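Local coordinates for putative sodium:solute symporter (Proteus mirabilis, PDB 5NV9), which couples the inward sodium gradient to uptake of the host-derived sialic acid N-acetylneuraminic acid across the bacterial inner membrane, at residues A[75-80]-A[220-225]; A[119-124]-A[355-360]; A[186-191]-A[333-338]. One frame throughout, in Å; residues are numbered along the deposited sequence.

Interaction 1 of 3, residues A[75-80]-A[220-225]; sequences DWTFII and KFFPTT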
loop_
_atom_site.group_PDB
_atom_site.type_symbol
_atom_site.label_atom_id
_atom_site.label_comp_id
_atom_site.label_asym_id
_atom_site.label_seq_id
_atom_site.Cartn_x
_atom_site.Cartn_y
_atom_site.Cartn_z
ATOM N N ASP A 75 -21.778 -3.037 1.260
ATOM C CA ASP A 75 -21.948 -2.250 2.425
ATOM C C ASP A 75 -20.641 -1.563 2.891
ATOM O O ASP A 75 -19.630 -1.525 2.162
ATOM C CB ASP A 75 -22.558 -3.154 3.482
ATOM C CG ASP A 75 -21.701 -4.394 3.770
ATOM O OD1 ASP A 75 -20.495 -4.255 4.066
ATOM O OD2 ASP A 75 -22.235 -5.514 3.780
ATOM N N TRP A 76 -20.656 -0.997 4.093
ATOM C CA TRP A 76 -19.474 -0.337 4.642
ATOM C C TRP A 76 -18.706 -1.228 5.592
ATOM O O TRP A 76 -17.798 -0.729 6.232
ATOM C CB TRP A 76 -19.866 0.905 5.426
ATOM C CG TRP A 76 -20.279 2.099 4.628
ATOM C CD1 TRP A 76 -21.008 2.113 3.480
ATOM C CD2 TRP A 76 -20.044 3.447 4.977
ATOM N NE1 TRP A 76 -21.186 3.402 3.052
ATOM C CE2 TRP A 76 -20.587 4.244 3.948
ATOM C CE3 TRP A 76 -19.358 4.070 6.043
ATOM C CZ2 TRP A 76 -20.544 5.636 3.976
ATOM C CZ3 TRP A 76 -19.283 5.450 6.053
ATOM C CH2 TRP A 76 -19.852 6.229 5.000
ATOM N N THR A 77 -19.010 -2.515 5.712
ATOM C CA THR A 77 -18.324 -3.280 6.772
ATOM C C THR A 77 -16.785 -3.234 6.741
ATOM O O THR A 77 -16.171 -3.248 7.776
ATOM C CB THR A 77 -18.785 -4.735 6.857
ATOM O OG1 THR A 77 -18.694 -5.356 5.590
ATOM C CG2 THR A 77 -20.185 -4.795 7.363
ATOM N N PHE A 78 -16.180 -3.208 5.558
ATOM C CA PHE A 78 -14.746 -3.122 5.416
ATOM C C PHE A 78 -14.068 -1.914 6.061
ATOM O O PHE A 78 -12.892 -1.960 6.362
ATOM C CB PHE A 78 -14.360 -3.142 3.951
ATOM C CG PHE A 78 -14.229 -4.527 3.359
ATOM C CD1 PHE A 78 -15.217 -5.517 3.567
ATOM C CD2 PHE A 78 -13.188 -4.804 2.481
ATOM C CE1 PHE A 78 -15.114 -6.770 2.973
ATOM C CE2 PHE A 78 -13.061 -6.080 1.900
ATOM C CZ PHE A 78 -14.035 -7.052 2.135
ATOM N N ILE A 79 -14.818 -0.834 6.286
ATOM C CA ILE A 79 -14.283 0.361 6.903
ATOM C C ILE A 79 -13.766 0.033 8.324
ATOM O O ILE A 79 -12.893 0.732 8.835
ATOM C CB ILE A 79 -15.277 1.579 6.879
ATOM C CG1 ILE A 79 -14.498 2.904 6.871
ATOM C CG2 ILE A 79 -16.291 1.507 8.042
ATOM C CD1 ILE A 79 -15.352 4.145 6.950
ATOM N N ILE A 80 -14.240 -1.026 8.948
ATOM C CA ILE A 80 -13.661 -1.444 10.233
ATOM C C ILE A 80 -12.134 -1.602 10.047
ATOM O O ILE A 80 -11.346 -1.213 10.913
ATOM C CB ILE A 80 -14.384 -2.684 10.810
ATOM C CG1 ILE A 80 -15.836 -2.331 11.175
ATOM C CG2 ILE A 80 -13.744 -3.165 12.105
ATOM C CD1 ILE A 80 -16.752 -3.537 11.193
ATOM N N LYS A 220 -27.347 -0.963 3.805
ATOM C CA LYS A 220 -26.065 -0.949 3.168
ATOM C C LYS A 220 -25.002 -0.219 3.976
ATOM O O LYS A 220 -23.974 0.212 3.402
ATOM C CB LYS A 220 -26.198 -0.365 1.761
ATOM C CG LYS A 220 -26.866 -1.298 0.770
ATOM C CD LYS A 220 -27.218 -0.626 -0.554
ATOM C CE LYS A 220 -26.021 -0.444 -1.520
ATOM N NZ LYS A 220 -25.353 -1.710 -1.857
ATOM N N PHE A 221 -25.245 0.001 5.259
ATOM C CA PHE A 221 -24.160 0.458 6.162
ATOM C C PHE A 221 -23.522 -0.732 6.890
ATOM O O PHE A 221 -22.504 -1.231 6.443
ATOM C CB PHE A 221 -24.644 1.523 7.126
ATOM C CG PHE A 221 -24.886 2.844 6.471
ATOM C CD1 PHE A 221 -23.857 3.512 5.851
ATOM C CD2 PHE A 221 -26.123 3.438 6.513
ATOM C CE1 PHE A 221 -24.065 4.756 5.261
ATOM C CE2 PHE A 221 -26.364 4.683 5.903
ATOM C CZ PHE A 221 -25.331 5.328 5.272
ATOM N N PHE A 222 -24.136 -1.221 7.962
ATOM C CA PHE A 222 -23.552 -2.318 8.766
ATOM C C PHE A 222 -24.620 -3.364 8.960
ATOM O O PHE A 222 -25.266 -3.393 10.017
ATOM C CB PHE A 222 -22.975 -1.775 10.092
ATOM C CG PHE A 222 -21.895 -0.745 9.886
ATOM C CD1 PHE A 222 -20.605 -1.127 9.612
ATOM C CD2 PHE A 222 -22.199 0.602 9.888
ATOM C CE1 PHE A 222 -19.619 -0.188 9.409
ATOM C CE2 PHE A 222 -21.222 1.561 9.675
ATOM C CZ PHE A 222 -19.932 1.165 9.422
ATOM N N PRO A 223 -24.868 -4.194 7.922
ATOM C CA PRO A 223 -26.025 -5.119 8.051
ATOM C C PRO A 223 -25.715 -6.174 9.142
ATOM O O PRO A 223 -24.619 -6.712 9.176
ATOM C CB PRO A 223 -26.145 -5.764 6.649
ATOM C CG PRO A 223 -24.857 -5.446 5.951
ATOM C CD PRO A 223 -24.212 -4.290 6.608
ATOM N N THR A 224 -26.641 -6.399 10.060
ATOM C CA THR A 224 -26.372 -7.280 11.177
ATOM C C THR A 224 -26.353 -8.751 10.721
ATOM O O THR A 224 -25.870 -9.612 11.431
ATOM C CB THR A 224 -27.380 -7.064 12.304
ATOM O OG1 THR A 224 -28.690 -7.238 11.795
ATOM C CG2 THR A 224 -27.256 -5.690 12.861
ATOM N N THR A 225 -26.843 -9.016 9.513
ATOM C CA THR A 225 -26.710 -10.327 8.916
ATOM C C THR A 225 -25.251 -10.684 8.644
ATOM O O THR A 225 -24.925 -11.874 8.455
ATOM C CB THR A 225 -27.489 -10.429 7.590
ATOM O OG1 THR A 225 -27.149 -9.331 6.752
ATOM C CG2 THR A 225 -28.982 -10.377 7.845
#
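Asp-75 to Thr-77 run beside Lys-220 to Phe-222 with CA atoms 4.4 to 5.7 Å apart, joined by one backbone hydrogen bond, Trp-76 N to Phe-221 O (3.0 Å). Next to it, Asp-75 CA makes a CA-H...O contact with Lys-220 O. The indole of Trp-76 and the ring of Phe-221 form an edge-to-face pair: the CD1-CE1 edge of Phe-221 stands over one indole face, with planes at 75°. Trp-76 NE1 is taken by Ser-293, which ties the pair to helix 267-301. Phe-222 reaches back over 75-80, its CG beside the backbone N (chi1 -60°), until CZ lies against Trp-76 CB and 3.9 Å from Ile-79 CG2, the methyl sitting in the plane of the ring at its edge. The bond from Thr-77 N to Asp-75 OD1 (2.8 Å) closes an Asx turn, and Thr-77 OG1 gives Asp-75 OD1 a second donor (2.6 Å), fixing the carboxylate; Asp-75 OD2 rests 3.4 Å from Pro-223 CG. The Asx turn just ahead of helix 80-87 and the edge-to-face aromatic pair thus join the periplasmic start of transmembrane segment 77-92 to the periplasmic loop after helix 207-217 in this LeuT fold, with the side chain of Ile-79 about 8 Å from the bound sialic acid.

Interaction 2 of 3, residues A[119-124]-A[355-360]; sequences RSRLFA and FNSDIY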
loop_
_atom_site.group_PDB
_atom_site.type_symbol
_atom_site.label_atom_id
_atom_site.label_comp_id
_atom_site.label_asym_id
_atom_site.label_seq_id
_atom_site.Cartn_x
_atom_site.Cartn_y
_atom_site.Cartn_z
ATOM N N ARG A 119 19.030 -15.780 7.924
ATOM C CA ARG A 119 18.035 -16.564 7.178
ATOM C C ARG A 119 16.655 -15.906 7.284
ATOM O O ARG A 119 15.859 -15.935 6.344
ATOM C CB ARG A 119 18.024 -18.069 7.634
ATOM C CG ARG A 119 19.338 -18.846 7.412
ATOM C CD ARG A 119 19.338 -20.215 8.106
ATOM N NE ARG A 119 19.331 -20.035 9.558
ATOM C CZ ARG A 119 19.183 -20.990 10.471
ATOM N NH1 ARG A 119 19.028 -22.249 10.106
ATOM N NH2 ARG A 119 19.199 -20.679 11.761
ATOM N N SER A 120 16.346 -15.338 8.434
ATOM C CA SER A 120 15.082 -14.733 8.615
ATOM C C SER A 120 15.095 -13.409 7.866
ATOM O O SER A 120 14.063 -13.005 7.333
ATOM C CB SER A 120 14.826 -14.437 10.096
ATOM O OG SER A 120 14.414 -15.595 10.816
ATOM N N ARG A 121 16.229 -12.716 7.910
ATOM C CA ARG A 121 16.323 -11.431 7.230
ATOM C C ARG A 121 16.094 -11.596 5.738
ATOM O O ARG A 121 15.266 -10.908 5.184
ATOM C CB ARG A 121 17.655 -10.765 7.536
ATOM C CG ARG A 121 18.103 -9.704 6.563
ATOM C CD ARG A 121 19.336 -9.051 7.120
ATOM N NE ARG A 121 19.698 -7.883 6.340
ATOM C CZ ARG A 121 20.851 -7.205 6.461
ATOM N NH1 ARG A 121 21.782 -7.561 7.313
ATOM N NH2 ARG A 121 21.054 -6.129 5.739
ATOM N N LEU A 122 16.796 -12.543 5.107
ATOM C CA LEU A 122 16.682 -12.768 3.695
ATOM C C LEU A 122 15.359 -13.339 3.217
ATOM O O LEU A 122 14.870 -12.999 2.071
ATOM C CB LEU A 122 17.813 -13.678 3.227
ATOM C CG LEU A 122 19.192 -13.029 3.171
ATOM C CD1 LEU A 122 20.246 -14.081 2.923
ATOM C CD2 LEU A 122 19.230 -11.997 2.067
ATOM N N PHE A 123 14.765 -14.212 4.026
ATOM C CA PHE A 123 13.468 -14.728 3.668
ATOM C C PHE A 123 12.492 -13.543 3.587
ATOM O O PHE A 123 11.741 -13.431 2.599
ATOM C CB PHE A 123 12.939 -15.783 4.606
ATOM C CG PHE A 123 11.464 -16.037 4.462
ATOM C CD1 PHE A 123 10.976 -16.831 3.449
ATOM C CD2 PHE A 123 10.563 -15.479 5.359
ATOM C CE1 PHE A 123 9.624 -17.066 3.315
ATOM C CE2 PHE A 123 9.187 -15.647 5.216
ATOM C CZ PHE A 123 8.719 -16.477 4.208
ATOM N N ALA A 124 12.534 -12.665 4.583
ATOM C CA ALA A 124 11.610 -11.521 4.649
ATOM C C ALA A 124 11.840 -10.486 3.548
ATOM O O ALA A 124 10.884 -10.000 2.981
ATOM C CB ALA A 124 11.631 -10.861 6.049
ATOM N N PHE A 355 17.103 -4.189 -1.612
ATOM C CA PHE A 355 18.167 -4.778 -2.384
ATOM C C PHE A 355 19.554 -4.268 -1.908
ATOM O O PHE A 355 20.486 -5.067 -1.734
ATOM C CB PHE A 355 17.969 -4.544 -3.850
ATOM C CG PHE A 355 18.944 -5.290 -4.714
ATOM C CD1 PHE A 355 20.172 -4.766 -4.969
ATOM C CD2 PHE A 355 18.618 -6.546 -5.239
ATOM C CE1 PHE A 355 21.070 -5.423 -5.811
ATOM C CE2 PHE A 355 19.518 -7.226 -6.040
ATOM C CZ PHE A 355 20.757 -6.661 -6.313
ATOM N N ASN A 356 19.670 -2.952 -1.695
ATOM C CA ASN A 356 20.917 -2.283 -1.356
ATOM C C ASN A 356 21.545 -2.811 -0.035
ATOM O O ASN A 356 22.768 -3.106 0.046
ATOM C CB ASN A 356 20.710 -0.765 -1.263
ATOM C CG ASN A 356 21.938 0.040 -1.670
ATOM O OD1 ASN A 356 22.758 0.435 -0.830
ATOM N ND2 ASN A 356 22.102 0.231 -2.976
ATOM N N SER A 357 20.695 -2.923 0.988
ATOM C CA SER A 357 21.128 -3.310 2.308
ATOM C C SER A 357 21.223 -4.839 2.436
ATOM O O SER A 357 22.286 -5.342 2.794
ATOM C CB SER A 357 20.191 -2.737 3.392
ATOM O OG SER A 357 20.569 -3.229 4.700
ATOM N N ASP A 358 20.102 -5.535 2.133
ATOM C CA ASP A 358 19.911 -6.948 2.436
ATOM C C ASP A 358 20.605 -7.850 1.414
ATOM O O ASP A 358 20.944 -8.981 1.740
ATOM C CB ASP A 358 18.432 -7.352 2.486
ATOM C CG ASP A 358 17.632 -6.546 3.510
ATOM O OD1 ASP A 358 18.192 -6.274 4.575
ATOM O OD2 ASP A 358 16.471 -6.160 3.241
ATOM N N ILE A 359 20.818 -7.362 0.194
ATOM C CA ILE A 359 21.424 -8.179 -0.842
ATOM C C ILE A 359 22.866 -7.694 -1.131
ATOM O O ILE A 359 23.872 -8.389 -0.808
ATOM C CB ILE A 359 20.533 -8.240 -2.083
ATOM C CG1 ILE A 359 19.106 -8.717 -1.730
ATOM C CG2 ILE A 359 21.102 -9.176 -3.135
ATOM C CD1 ILE A 359 19.020 -10.075 -1.087
ATOM N N TYR A 360 22.973 -6.495 -1.674
ATOM C CA TYR A 360 24.224 -5.961 -2.134
ATOM C C TYR A 360 25.238 -5.680 -1.020
ATOM O O TYR A 360 26.388 -6.060 -1.101
ATOM C CB TYR A 360 23.949 -4.667 -2.939
ATOM C CG TYR A 360 25.177 -3.990 -3.489
ATOM C CD1 TYR A 360 26.018 -4.645 -4.385
ATOM C CD2 TYR A 360 25.483 -2.652 -3.140
ATOM C CE1 TYR A 360 27.162 -4.003 -4.900
ATOM C CE2 TYR A 360 26.625 -2.020 -3.623
ATOM C CZ TYR A 360 27.442 -2.683 -4.527
ATOM O OH TYR A 360 28.574 -2.043 -5.012
HETATM O O HOH W 1 23.662 -4.731 5.113
#
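Arg-121 reaches across to Asp-358 and Leu-122 packs beside it, where helix 118-151 meets helix 328-361; the axes of 119-124 and 355-360 approach to 10.3 Å, with N-to-C directions at 130°. The Arg-121 side chain leaves its helix with CG anti to the backbone N (chi1 159°) and stays extended as far as NE, which brings the guanidinium edge up to the aspartate. NE (2.8 Å) and NH2 (3.1 Å) of Arg-121 both bond to Asp-358 OD1, a side-on salt bridge in which a single oxygen takes both donors. That oxygen lies within a few degrees of the guanidinium plane, yet the carboxylate plane is turned 87° to it, and NH2 uses the anti lone pair while NE comes from the anti side but well out of the carboxylate plane. Arg-121 NH2 also binds a water that donates to Ser-357 O (2.8 Å), and it lies 3.1 Å from Ser-357 OG, a hydroxyl bonded to Glu-110. Arg-121 NH1 pairs with Glu-113, while Asp-358 OD2 is held by Ser-107 and Ser-125. One residue on, Leu-122 puts CD2 3.5 Å from Asp-358 O and 3.7 Å from Ile-359 CD1, the two side chains meeting at a slant. This carbonyl, within a wider pi-type turn, is buried by the contact and has no polar partner in the model. With a second carboxylate, Glu-113, on NH1 and two hydroxyls on OD2, both groups are probably restrained and charged, pinning the cytoplasmic end of helix 328-361 to helix 118-151.

Interaction 3 of 3, residues A[186-191]-A[333-338]; sequences GLLLSG and IAAIFA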
loop_
_atom_site.group_PDB
_atom_site.type_symbol
_atom_site.label_atom_id
_atom_site.label_comp_id
_atom_site.label_asym_id
_atom_site.label_seq_id
_atom_site.Cartn_x
_atom_site.Cartn_y
_atom_site.Cartn_z
ATOM N N GLY A 186 -0.968 12.733 -2.026
ATOM C CA GLY A 186 -1.809 12.392 -0.888
ATOM C C GLY A 186 -2.943 13.378 -0.629
ATOM O O GLY A 186 -4.105 13.007 -0.319
ATOM N N LEU A 187 -2.602 14.641 -0.764
ATOM C CA LEU A 187 -3.563 15.681 -0.501
ATOM C C LEU A 187 -4.460 15.836 -1.718
ATOM O O LEU A 187 -5.605 16.155 -1.572
ATOM C CB LEU A 187 -2.878 16.975 -0.103
ATOM C CG LEU A 187 -2.050 16.819 1.157
ATOM C CD1 LEU A 187 -1.213 18.050 1.384
ATOM C CD2 LEU A 187 -2.912 16.558 2.377
ATOM N N LEU A 188 -3.937 15.576 -2.906
ATOM C CA LEU A 188 -4.728 15.641 -4.129
ATOM C C LEU A 188 -5.797 14.550 -4.195
ATOM O O LEU A 188 -6.904 14.816 -4.538
ATOM C CB LEU A 188 -3.772 15.567 -5.372
ATOM C CG LEU A 188 -4.445 15.603 -6.742
ATOM C CD1 LEU A 188 -5.245 16.915 -6.890
ATOM C CD2 LEU A 188 -3.437 15.501 -7.889
ATOM N N LEU A 189 -5.453 13.302 -3.880
ATOM C CA LEU A 189 -6.432 12.249 -3.874
ATOM C C LEU A 189 -7.456 12.461 -2.763
ATOM O O LEU A 189 -8.616 12.133 -2.948
ATOM C CB LEU A 189 -5.777 10.856 -3.817
ATOM C CG LEU A 189 -5.120 10.446 -2.510
ATOM C CD1 LEU A 189 -6.212 9.938 -1.520
ATOM C CD2 LEU A 189 -4.052 9.419 -2.685
ATOM N N SER A 190 -7.037 13.015 -1.629
ATOM C CA SER A 190 -7.954 13.304 -0.485
ATOM C C SER A 190 -8.980 14.372 -0.838
ATOM O O SER A 190 -10.168 14.170 -0.684
ATOM C CB SER A 190 -7.149 13.716 0.746
ATOM O OG SER A 190 -6.371 12.641 1.258
ATOM N N GLY A 191 -8.542 15.493 -1.386
ATOM C CA GLY A 191 -9.503 16.538 -1.774
ATOM C C GLY A 191 -10.331 16.051 -2.923
ATOM O O GLY A 191 -11.530 16.367 -3.024
ATOM N N ILE A 333 -9.042 12.762 -12.587
ATOM C CA ILE A 333 -8.108 11.870 -13.235
ATOM C C ILE A 333 -6.679 12.040 -12.725
ATOM O O ILE A 333 -6.019 11.044 -12.495
ATOM C CB ILE A 333 -8.133 11.962 -14.758
ATOM C CG1 ILE A 333 -9.465 11.520 -15.362
ATOM C CG2 ILE A 333 -7.036 11.138 -15.391
ATOM C CD1 ILE A 333 -10.402 10.707 -14.510
ATOM N N ALA A 334 -6.206 13.267 -12.546
ATOM C CA ALA A 334 -4.892 13.471 -11.975
ATOM C C ALA A 334 -4.838 12.875 -10.561
ATOM O O ALA A 334 -3.789 12.356 -10.178
ATOM C CB ALA A 334 -4.529 14.933 -11.965
ATOM N N ALA A 335 -5.948 12.974 -9.781
ATOM C CA ALA A 335 -6.005 12.411 -8.420
ATOM C C ALA A 335 -5.948 10.849 -8.374
ATOM O O ALA A 335 -5.395 10.279 -7.481
ATOM C CB ALA A 335 -7.239 12.921 -7.678
ATOM N N ILE A 336 -6.512 10.199 -9.367
ATOM C CA ILE A 336 -6.375 8.759 -9.556
ATOM C C ILE A 336 -4.941 8.408 -9.954
ATOM O O ILE A 336 -4.365 7.487 -9.415
ATOM C CB ILE A 336 -7.378 8.246 -10.624
ATOM C CG1 ILE A 336 -8.811 8.386 -10.106
ATOM C CG2 ILE A 336 -7.046 6.826 -11.058
ATOM C CD1 ILE A 336 -9.882 8.067 -11.160
ATOM N N PHE A 337 -4.374 9.118 -10.908
ATOM C CA PHE A 337 -2.942 9.025 -11.120
ATOM C C PHE A 337 -2.174 9.224 -9.797
ATOM O O PHE A 337 -1.226 8.495 -9.515
ATOM C CB PHE A 337 -2.447 10.028 -12.124
ATOM C CG PHE A 337 -2.540 9.587 -13.562
ATOM C CD1 PHE A 337 -3.794 9.396 -14.178
ATOM C CD2 PHE A 337 -1.383 9.458 -14.324
ATOM C CE1 PHE A 337 -3.866 9.054 -15.513
ATOM C CE2 PHE A 337 -1.461 9.126 -15.679
ATOM C CZ PHE A 337 -2.693 8.938 -16.278
ATOM N N ALA A 338 -2.526 10.237 -9.031
ATOM C CA ALA A 338 -1.762 10.503 -7.815
ATOM C C ALA A 338 -1.873 9.331 -6.793
ATOM O O ALA A 338 -0.892 9.038 -6.086
ATOM C CB ALA A 338 -2.173 11.799 -7.168
#
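Leu-188 meets three alanines of the facing helix. Its CG lies 4.0 Å from Ala-335 CB, and its CD2 branch sits 4.0 Å from Ala-338 CB and a little farther from Ala-334 CB. CG stands anti to the backbone N (chi1 179°), which carries the branched end across to the three methyls. Ala-335 CB in turn comes 3.7 Å from Leu-188 O, and Leu-189 CB lies 3.7 Å from Ala-335 O, with no hydrogen bond between the two segments. The alanine methyls are consistent with the close approach of the 186-191 and 333-338 axes, 8.2 Å, with Leu-189 and Ala-335 CA atoms only 4.6 Å apart and N-to-C directions at 131°. Further out, Tyr-17 of helix 8-29 touches Leu-188, Ala-334 and Ala-338, while Phe-64 lies against Leu-189. The side chain of Leu-189 is about 5 Å from a bound sodium ion and about 4 Å from the side chains of Leu-59 and Ala-339, both ligands of that ion; this close, alanine-lined helix packing therefore borders the Na2 site of the LeuT fold, the sodium site conserved in the SSF family.

How the interactions relate
The three contacts are spread widely through a single, largely helical chain. Interactions 1 and 2 have centres 40 Å apart on opposite sides of the chain's centre, one on the periplasmic side and the other at the cytoplasmic end of the bundle. The centre of interaction 3 is 26 Å and 33 Å from the centres of interactions 1 and 2; none touches another. Helix 328-361 takes part in interactions 2 and 3, near its two ends, and its Ala-339, Ser-342 and Ser-343, lying between the two in sequence, bind sodium. The chain order is 75-80, 119-124, 186-191, 220-225, 333-338, 355-360: both segments of interaction 3 fall between those of interaction 2, and the contacts link distant parts of the sequence.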